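Local coordinates for protein 4-alpha-glucanotransferase (Aquifex aeolicus, PDB 1TZ7) that is an amylomaltase, also called disproportionating enzyme or D-enzyme, a glucanotransferase built around a parallel beta/alpha barrel, at residues 356-360 against 361-365; 173-177 against 178-182; 494-497 against 498-502. All coordinates share one frame; numbering follows the deposited sequence.

In the fold
Interactions 1, 2 and 3 are three local contacts at helix ends, a worked example of how a large barrel enzyme starts and stops its helices. They lie in series along the chain: 173-182 comes first, then 356-365, then 494-502. Interaction 1 follows strand 350-352 of the eight-stranded parallel sheet and opens helix 360-368; interaction 2 joins helix 174-177 to helix 181-190; interaction 3 closes helix 491-500, which packs on helices 44-56 and 437-447. No two of them touch. The centres lie about 41 Å (1 and 2), 33 Å (1 and 3) and 58 Å (2 and 3) apart, and 2 and 3 sit on opposite sides of the chain's centre.

Interaction 1: 356-360 against 361-365; sequences GFITD and EVRYL
The guanidinium of Arg363 has Ile358 over one face, with CG1 of Ile358 3.6 Å above its plane and offset toward the rim. At the edge, near the plane though tilted from it, stands Asp360 OD2. The isoleucine side chain meets the arginine at about a right angle, and its CG2 comes to 3.4 Å from Arg363 NH1. With CG1 of Ile358 anti to the backbone N (chi1 -172°), both branches lie against the flat group, while CD1 touches the aliphatic CG of Arg363. The charged edge is held by a salt bridge in which Arg363 NE donates to Asp360 OD2 over 3.2 Å. It is not a coplanar pairing: the acceptor offers its anti lone pair, and the carboxylate and guanidinium planes are turned 69° apart. A bend at chi3 of Arg363 carries the group back past the N-cap to Ile358. The backbone adds two helical bonds, Arg363 N to Thr359 O at 3.1 Å and Tyr364 N to Asp360 O at 2.9 Å. Glu361 OE1 lies 3.2 Å from Thr359 OG1, a weak hydrogen bond at most, and Val362 CG2 rests against the same hydroxyl. A long, weak ion pair to Glu387 gives Arg363 a second acidic neighbour. The whole is a helix N-terminus, with Thr359 as N-cap of helix 360-368, which follows strand 350-352 in the beta/alpha barrel.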
loop_
_atom_site.group_PDB
_atom_site.type_symbol
_atom_site.label_atom_id
_atom_site.label_comp_id
_atom_site.label_asym_id
_atom_site.label_seq_id
_atom_site.Cartn_x
_atom_site.Cartn_y
_atom_site.Cartn_z
ATOM N N GLY A 356 -8.200 7.103 -13.379
ATOM C CA GLY A 356 -7.861 6.394 -14.602
ATOM C C GLY A 356 -8.913 5.370 -15.003
ATOM O O GLY A 356 -9.355 4.555 -14.181
ATOM N N PHE A 357 -9.310 5.411 -16.278
ATOM C CA PHE A 357 -10.338 4.511 -16.810
ATOM C C PHE A 357 -11.641 4.621 -16.024
ATOM O O PHE A 357 -12.296 3.618 -15.754
ATOM C CB PHE A 357 -9.841 3.055 -16.799
ATOM C CG PHE A 357 -8.507 2.864 -17.455
ATOM C CD1 PHE A 357 -8.397 2.836 -18.841
ATOM C CD2 PHE A 357 -7.352 2.716 -16.689
ATOM C CE1 PHE A 357 -7.161 2.663 -19.451
ATOM C CE2 PHE A 357 -6.116 2.541 -17.297
ATOM C CZ PHE A 357 -6.021 2.515 -18.677
ATOM N N ILE A 358 -12.016 5.842 -15.663
ATOM C CA ILE A 358 -13.249 6.062 -14.919
ATOM C C ILE A 358 -14.424 6.305 -15.874
ATOM O O ILE A 358 -14.324 7.094 -16.810
ATOM C CB ILE A 358 -13.089 7.248 -13.916
ATOM C CG1 ILE A 358 -14.310 7.339 -13.004
ATOM C CG2 ILE A 358 -12.872 8.578 -14.659
ATOM C CD1 ILE A 358 -14.013 7.945 -11.657
ATOM N N THR A 359 -15.527 5.600 -15.633
ATOM C CA THR A 359 -16.790 5.870 -16.317
ATOM C C THR A 359 -17.855 6.271 -15.301
ATOM O O THR A 359 -17.620 6.223 -14.090
ATOM C CB THR A 359 -17.261 4.628 -17.083
ATOM O OG1 THR A 359 -17.438 3.534 -16.175
ATOM C CG2 THR A 359 -16.189 4.135 -18.064
ATOM N N ASP A 360 -19.026 6.656 -15.800
ATOM C CA ASP A 360 -20.147 7.033 -14.939
ATOM C C ASP A 360 -20.684 5.828 -14.154
ATOM O O ASP A 360 -21.194 5.982 -13.057
ATOM C CB ASP A 360 -21.272 7.658 -15.771
ATOM C CG ASP A 360 -20.994 9.111 -16.138
ATOM O OD1 ASP A 360 -21.700 9.648 -17.016
ATOM O OD2 ASP A 360 -20.092 9.789 -15.601
ATOM N N GLU A 361 -20.564 4.632 -14.733
ATOM C CA GLU A 361 -20.901 3.399 -14.020
ATOM C C GLU A 361 -20.068 3.270 -12.761
ATOM O O GLU A 361 -20.583 2.904 -11.709
ATOM C CB GLU A 361 -20.668 2.179 -14.904
ATOM C CG GLU A 361 -21.591 2.088 -16.100
ATOM C CD GLU A 361 -20.857 2.266 -17.413
ATOM O OE1 GLU A 361 -20.301 3.364 -17.640
ATOM O OE2 GLU A 361 -20.835 1.308 -18.216
ATOM N N VAL A 362 -18.775 3.576 -12.875
ATOM C CA VAL A 362 -17.860 3.510 -11.737
ATOM C C VAL A 362 -18.205 4.567 -10.706
ATOM O O VAL A 362 -18.236 4.286 -9.513
ATOM C CB VAL A 362 -16.380 3.701 -12.177
ATOM C CG1 VAL A 362 -15.451 3.714 -10.960
ATOM C CG2 VAL A 362 -15.965 2.603 -13.153
ATOM N N ARG A 363 -18.462 5.794 -11.171
ATOM C CA ARG A 363 -18.800 6.900 -10.268
ATOM C C ARG A 363 -20.101 6.602 -9.516
ATOM O O ARG A 363 -20.223 6.909 -8.343
ATOM C CB ARG A 363 -18.933 8.210 -11.047
ATOM C CG ARG A 363 -17.614 8.755 -11.579
ATOM C CD ARG A 363 -17.752 10.062 -12.366
ATOM N NE ARG A 363 -17.409 9.885 -13.777
ATOM C CZ ARG A 363 -16.243 10.236 -14.324
ATOM N NH1 ARG A 363 -15.286 10.794 -13.586
ATOM N NH2 ARG A 363 -16.035 10.027 -15.618
ATOM N N TYR A 364 -21.060 5.987 -10.205
ATOM C CA TYR A 364 -22.323 5.621 -9.578
ATOM C C TYR A 364 -22.138 4.567 -8.498
ATOM O O TYR A 364 -22.758 4.642 -7.460
ATOM C CB TYR A 364 -23.317 5.114 -10.606
ATOM C CG TYR A 364 -24.696 4.906 -10.030
ATOM C CD1 TYR A 364 -25.507 5.990 -9.717
ATOM C CD2 TYR A 364 -25.184 3.623 -9.777
ATOM C CE1 TYR A 364 -26.773 5.810 -9.179
ATOM C CE2 TYR A 364 -26.451 3.432 -9.237
ATOM C CZ TYR A 364 -27.240 4.535 -8.941
ATOM O OH TYR A 364 -28.495 4.363 -8.408
ATOM N N LEU A 365 -21.279 3.580 -8.758
ATOM C CA LEU A 365 -20.978 2.548 -7.756
ATOM C C LEU A 365 -20.366 3.185 -6.523
ATOM O O LEU A 365 -20.789 2.923 -5.411
ATOM C CB LEU A 365 -20.023 1.493 -8.328
ATOM C CG LEU A 365 -19.571 0.395 -7.348
ATOM C CD1 LEU A 365 -20.745 -0.487 -6.944
ATOM C CD2 LEU A 365 -18.453 -0.442 -7.954
#

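Interaction 2: 173-177 against 178-182; sequences DEELK and RREKE
From the C-terminal end of the short helix 174-177, which a Schellman motif closes, Arg178 reaches back to Glu174. Its CB lies 3.5 Å from Glu174 O, and CG comes nearer still to that oxygen, which also accepts the backbone N of Arg178. The chain then bends at chi2 (-135°) and runs beside the glutamate, both pointing the same way. At its end, NE forms a salt bridge with Glu174 OE2 at 3.5 Å and NH2 approaches the same oxygen, although the carboxylate and guanidinium planes are 80° apart. Lys177 NZ adds a long salt bridge to OE2 of Glu174, completing a three-residue network, and is also hydrogen-bonded to Asp250 O. Arg179, with positive phi, is the C-prime residue: its N makes a weak bond to Leu176 O, and its guanidinium leaves the helix end for a salt bridge with Asp154 and a cation-pi contact with Trp239. Glu175 and Glu180 cross at about a right angle through their aliphatic parts, Glu175 CG to Glu180 CB 3.5 Å; Glu175 OE2 and Glu180 OE1, like charges, come to 4.7 Å without touching. The longer-span bond of the motif runs from Glu180 N to Glu175 O, 3.0 Å, N-H...O angle 161°.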
loop_
_atom_site.group_PDB
_atom_site.type_symbol
_atom_site.label_atom_id
_atom_site.label_comp_id
_atom_site.label_asym_id
_atom_site.label_seq_id
_atom_site.Cartn_x
_atom_site.Cartn_y
_atom_site.Cartn_z
ATOM N N ASP A 173 5.495 -30.456 -6.052
ATOM C CA ASP A 173 4.835 -31.738 -6.272
ATOM C C ASP A 173 3.318 -31.557 -6.266
ATOM O O ASP A 173 2.786 -30.725 -5.532
ATOM C CB ASP A 173 5.250 -32.751 -5.192
ATOM C CG ASP A 173 6.565 -33.449 -5.515
ATOM O OD1 ASP A 173 7.256 -33.017 -6.461
ATOM O OD2 ASP A 173 6.985 -34.436 -4.877
ATOM N N GLU A 174 2.632 -32.346 -7.083
ATOM C CA GLU A 174 1.219 -32.122 -7.380
ATOM C C GLU A 174 0.358 -32.172 -6.112
ATOM O O GLU A 174 -0.674 -31.512 -6.032
ATOM C CB GLU A 174 0.716 -33.162 -8.391
ATOM C CG GLU A 174 -0.559 -32.759 -9.115
ATOM C CD GLU A 174 -0.290 -32.199 -10.499
ATOM O OE1 GLU A 174 0.034 -32.994 -11.412
ATOM O OE2 GLU A 174 -0.403 -30.963 -10.675
ATOM N N GLU A 175 0.793 -32.953 -5.129
ATOM C CA GLU A 175 0.007 -33.162 -3.919
ATOM C C GLU A 175 0.048 -31.942 -2.994
ATOM O O GLU A 175 -0.962 -31.573 -2.406
ATOM C CB GLU A 175 0.497 -34.402 -3.170
ATOM C CG GLU A 175 -0.621 -35.223 -2.554
ATOM C CD GLU A 175 -0.253 -36.675 -2.395
ATOM O OE1 GLU A 175 0.449 -37.003 -1.419
ATOM O OE2 GLU A 175 -0.663 -37.491 -3.249
ATOM N N LEU A 176 1.220 -31.324 -2.868
ATOM C CA LEU A 176 1.352 -30.077 -2.102
ATOM C C LEU A 176 0.774 -28.895 -2.887
ATOM O O LEU A 176 0.210 -27.970 -2.308
ATOM C CB LEU A 176 2.820 -29.808 -1.763
ATOM C CG LEU A 176 3.519 -30.866 -0.903
ATOM C CD1 LEU A 176 5.016 -30.611 -0.858
ATOM C CD2 LEU A 176 2.938 -30.895 0.502
ATOM N N LYS A 177 0.923 -28.944 -4.206
ATOM C CA LYS A 177 0.446 -27.883 -5.092
ATOM C C LYS A 177 -1.076 -27.724 -4.999
ATOM O O LYS A 177 -1.593 -26.608 -5.019
ATOM C CB LYS A 177 0.854 -28.197 -6.539
ATOM C CG LYS A 177 0.379 -27.192 -7.570
ATOM C CD LYS A 177 0.821 -27.602 -8.974
ATOM C CE LYS A 177 0.156 -26.759 -10.042
ATOM N NZ LYS A 177 0.287 -27.370 -11.393
ATOM N N ARG A 178 -1.781 -28.849 -4.898
ATOM C CA ARG A 178 -3.243 -28.848 -4.883
ATOM C C ARG A 178 -3.773 -28.985 -3.456
ATOM O O ARG A 178 -4.969 -29.158 -3.245
ATOM C CB ARG A 178 -3.783 -29.990 -5.752
ATOM C CG ARG A 178 -3.206 -30.023 -7.163
ATOM C CD ARG A 178 -4.238 -30.236 -8.251
ATOM N NE ARG A 178 -3.653 -30.113 -9.583
ATOM C CZ ARG A 178 -4.303 -30.363 -10.716
ATOM N NH1 ARG A 178 -5.574 -30.755 -10.690
ATOM N NH2 ARG A 178 -3.680 -30.223 -11.881
ATOM N N ARG A 179 -2.867 -28.917 -2.481
ATOM C CA ARG A 179 -3.239 -28.871 -1.067
ATOM C C ARG A 179 -4.064 -30.097 -0.648
ATOM O O ARG A 179 -5.100 -29.969 0.000
ATOM C CB ARG A 179 -4.011 -27.579 -0.758
ATOM C CG ARG A 179 -3.177 -26.315 -0.911
ATOM C CD ARG A 179 -3.960 -25.025 -0.718
ATOM N NE ARG A 179 -4.707 -25.015 0.542
ATOM C CZ ARG A 179 -4.168 -24.781 1.738
ATOM N NH1 ARG A 179 -4.933 -24.796 2.821
ATOM N NH2 ARG A 179 -2.866 -24.528 1.855
ATOM N N GLU A 180 -3.593 -31.280 -1.022
ATOM C CA GLU A 180 -4.166 -32.522 -0.511
ATOM C C GLU A 180 -3.985 -32.590 1.002
ATOM O O GLU A 180 -2.909 -32.294 1.521
ATOM C CB GLU A 180 -3.510 -33.738 -1.177
ATOM C CG GLU A 180 -4.468 -34.581 -2.012
ATOM C CD GLU A 180 -4.714 -33.997 -3.391
ATOM O OE1 GLU A 180 -3.831 -34.139 -4.264
ATOM O OE2 GLU A 180 -5.789 -33.398 -3.604
ATOM N N LYS A 181 -5.049 -32.979 1.701
ATOM C CA LYS A 181 -5.108 -32.861 3.161
ATOM C C LYS A 181 -3.918 -33.553 3.831
ATOM O O LYS A 181 -3.228 -32.955 4.658
ATOM C CB LYS A 181 -6.423 -33.459 3.689
ATOM C CG LYS A 181 -7.681 -32.652 3.305
ATOM C CD LYS A 181 -8.887 -33.573 2.994
ATOM C CE LYS A 181 -9.482 -33.288 1.607
ATOM N NZ LYS A 181 -10.021 -34.520 0.961
ATOM N N GLU A 182 -3.684 -34.812 3.467
ATOM C CA GLU A 182 -2.679 -35.635 4.141
ATOM C C GLU A 182 -1.261 -35.119 3.878
ATOM O O GLU A 182 -0.430 -35.088 4.781
ATOM C CB GLU A 182 -2.795 -37.100 3.691
ATOM C CG GLU A 182 -1.932 -38.064 4.496
ATOM C CD GLU A 182 -2.284 -39.524 4.242
ATOM O OE1 GLU A 182 -1.982 -40.027 3.140
ATOM O OE2 GLU A 182 -2.860 -40.166 5.144
#

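Interaction 3: 494-497 against 498-502; sequences IKKL and LGIYG
Ile500 folds back over Lys496 and Tyr501 over Leu497 in the last turns of helix 491-500, which ends in a Schellman motif: Gly502, at positive phi, is its C-prime residue, with a weak bond from Gly502 N to Gly499 O. Ile500 holds CG1 beside the backbone N and anti to its carbonyl carbon (chi1 -73°), a choice that sends the longer branch back toward the preceding turn. CG1 then lies 3.2 Å from Lys496 O, and CD1 goes on to touch Lys496 CG at 3.8 Å, at a slant. CG2, the other branch of Ile500, is anti to the backbone N and sits 3.8 Å above the centre of the Tyr501 ring. The tyrosine adopts a similar first torsion (chi1 -60°), which brings its ring alongside the Leu497 carbonyl, with CD2 of Tyr501 3.2 Å from Leu497 O. CE2 of the ring packs at 4.3 Å on CG of Leu497, a leucine whose CD1 also makes apolar contact with Ile500 CD1. The tyrosine hydroxyl is hydrogen-bonded to Arg443 NH1, and the side chain lies about 4 Å from a bound 2-methyl-2,4-pentanediol (MPD), probably from the crystallisation liquor. Leu498 packs on Leu446 and Phe58, with its CG 3.4 Å from Ile494 O. Four helical bonds run in sequence along the backbone, the last from Tyr501 N to Leu497 O at 3.1 Å.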
loop_
_atom_site.group_PDB
_atom_site.type_symbol
_atom_site.label_atom_id
_atom_site.label_comp_id
_atom_site.label_asym_id
_atom_site.label_seq_id
_atom_site.Cartn_x
_atom_site.Cartn_y
_atom_site.Cartn_z
ATOM N N ILE A 494 4.179 24.506 8.217
ATOM C CA ILE A 494 3.021 23.685 7.869
ATOM C C ILE A 494 1.933 23.746 8.959
ATOM O O ILE A 494 0.749 23.733 8.656
ATOM C CB ILE A 494 3.446 22.215 7.597
ATOM C CG1 ILE A 494 2.303 21.441 6.921
ATOM C CG2 ILE A 494 3.841 21.522 8.884
ATOM C CD1 ILE A 494 1.935 21.953 5.534
ATOM N N LYS A 495 2.350 23.824 10.219
ATOM C CA LYS A 495 1.405 23.988 11.334
ATOM C C LYS A 495 0.554 25.234 11.134
ATOM O O LYS A 495 -0.670 25.189 11.271
ATOM C CB LYS A 495 2.155 24.075 12.670
ATOM C CG LYS A 495 1.244 24.176 13.897
ATOM C CD LYS A 495 2.056 24.208 15.196
ATOM C CE LYS A 495 1.150 24.276 16.425
ATOM N NZ LYS A 495 1.848 24.859 17.605
ATOM N N LYS A 496 1.209 26.345 10.805
ATOM C CA LYS A 496 0.517 27.602 10.533
ATOM C C LYS A 496 -0.517 27.428 9.420
ATOM O O LYS A 496 -1.638 27.906 9.526
ATOM C CB LYS A 496 1.525 28.685 10.132
ATOM C CG LYS A 496 0.950 30.095 10.110
ATOM C CD LYS A 496 1.808 31.055 10.921
ATOM C CE LYS A 496 1.179 32.429 10.994
ATOM N NZ LYS A 496 0.103 32.499 12.023
ATOM N N LEU A 497 -0.125 26.741 8.357
ATOM C CA LEU A 497 -0.997 26.556 7.193
ATOM C C LEU A 497 -2.239 25.744 7.545
ATOM O O LEU A 497 -3.341 26.091 7.146
ATOM C CB LEU A 497 -0.234 25.861 6.061
ATOM C CG LEU A 497 0.098 26.707 4.827
ATOM C CD1 LEU A 497 0.676 28.051 5.210
ATOM C CD2 LEU A 497 1.053 25.953 3.927
ATOM N N LEU A 498 -2.049 24.655 8.289
ATOM C CA LEU A 498 -3.167 23.809 8.699
ATOM C C LEU A 498 -4.184 24.621 9.499
ATOM O O LEU A 498 -5.374 24.472 9.313
ATOM C CB LEU A 498 -2.673 22.617 9.539
ATOM C CG LEU A 498 -1.842 21.546 8.820
ATOM C CD1 LEU A 498 -1.706 20.314 9.696
ATOM C CD2 LEU A 498 -2.448 21.173 7.469
ATOM N N GLY A 499 -3.689 25.482 10.392
ATOM C CA GLY A 499 -4.552 26.311 11.223
ATOM C C GLY A 499 -5.296 27.364 10.417
ATOM O O GLY A 499 -6.466 27.619 10.660
ATOM N N ILE A 500 -4.606 27.963 9.450
ATOM C CA ILE A 500 -5.202 28.987 8.586
ATOM C C ILE A 500 -6.398 28.430 7.806
ATOM O O ILE A 500 -7.402 29.118 7.634
ATOM C CB ILE A 500 -4.126 29.551 7.597
ATOM C CG1 ILE A 500 -3.146 30.451 8.345
ATOM C CG2 ILE A 500 -4.782 30.328 6.465
ATOM C CD1 ILE A 500 -1.816 30.650 7.619
ATOM N N TYR A 501 -6.281 27.178 7.343
ATOM C CA TYR A 501 -7.319 26.557 6.508
ATOM C C TYR A 501 -8.152 25.544 7.292
ATOM O O TYR A 501 -8.836 24.709 6.708
ATOM C CB TYR A 501 -6.681 25.900 5.269
ATOM C CG TYR A 501 -5.940 26.897 4.416
ATOM C CD1 TYR A 501 -6.621 27.920 3.766
ATOM C CD2 TYR A 501 -4.558 26.846 4.289
ATOM C CE1 TYR A 501 -5.946 28.858 2.993
ATOM C CE2 TYR A 501 -3.873 27.775 3.521
ATOM C CZ TYR A 501 -4.575 28.780 2.875
ATOM O OH TYR A 501 -3.901 29.699 2.114
ATOM N N GLY A 502 -8.097 25.638 8.621
ATOM C CA GLY A 502 -9.053 24.963 9.483
ATOM C C GLY A 502 -8.901 23.451 9.465
ATOM O O GLY A 502 -9.874 22.728 9.601
#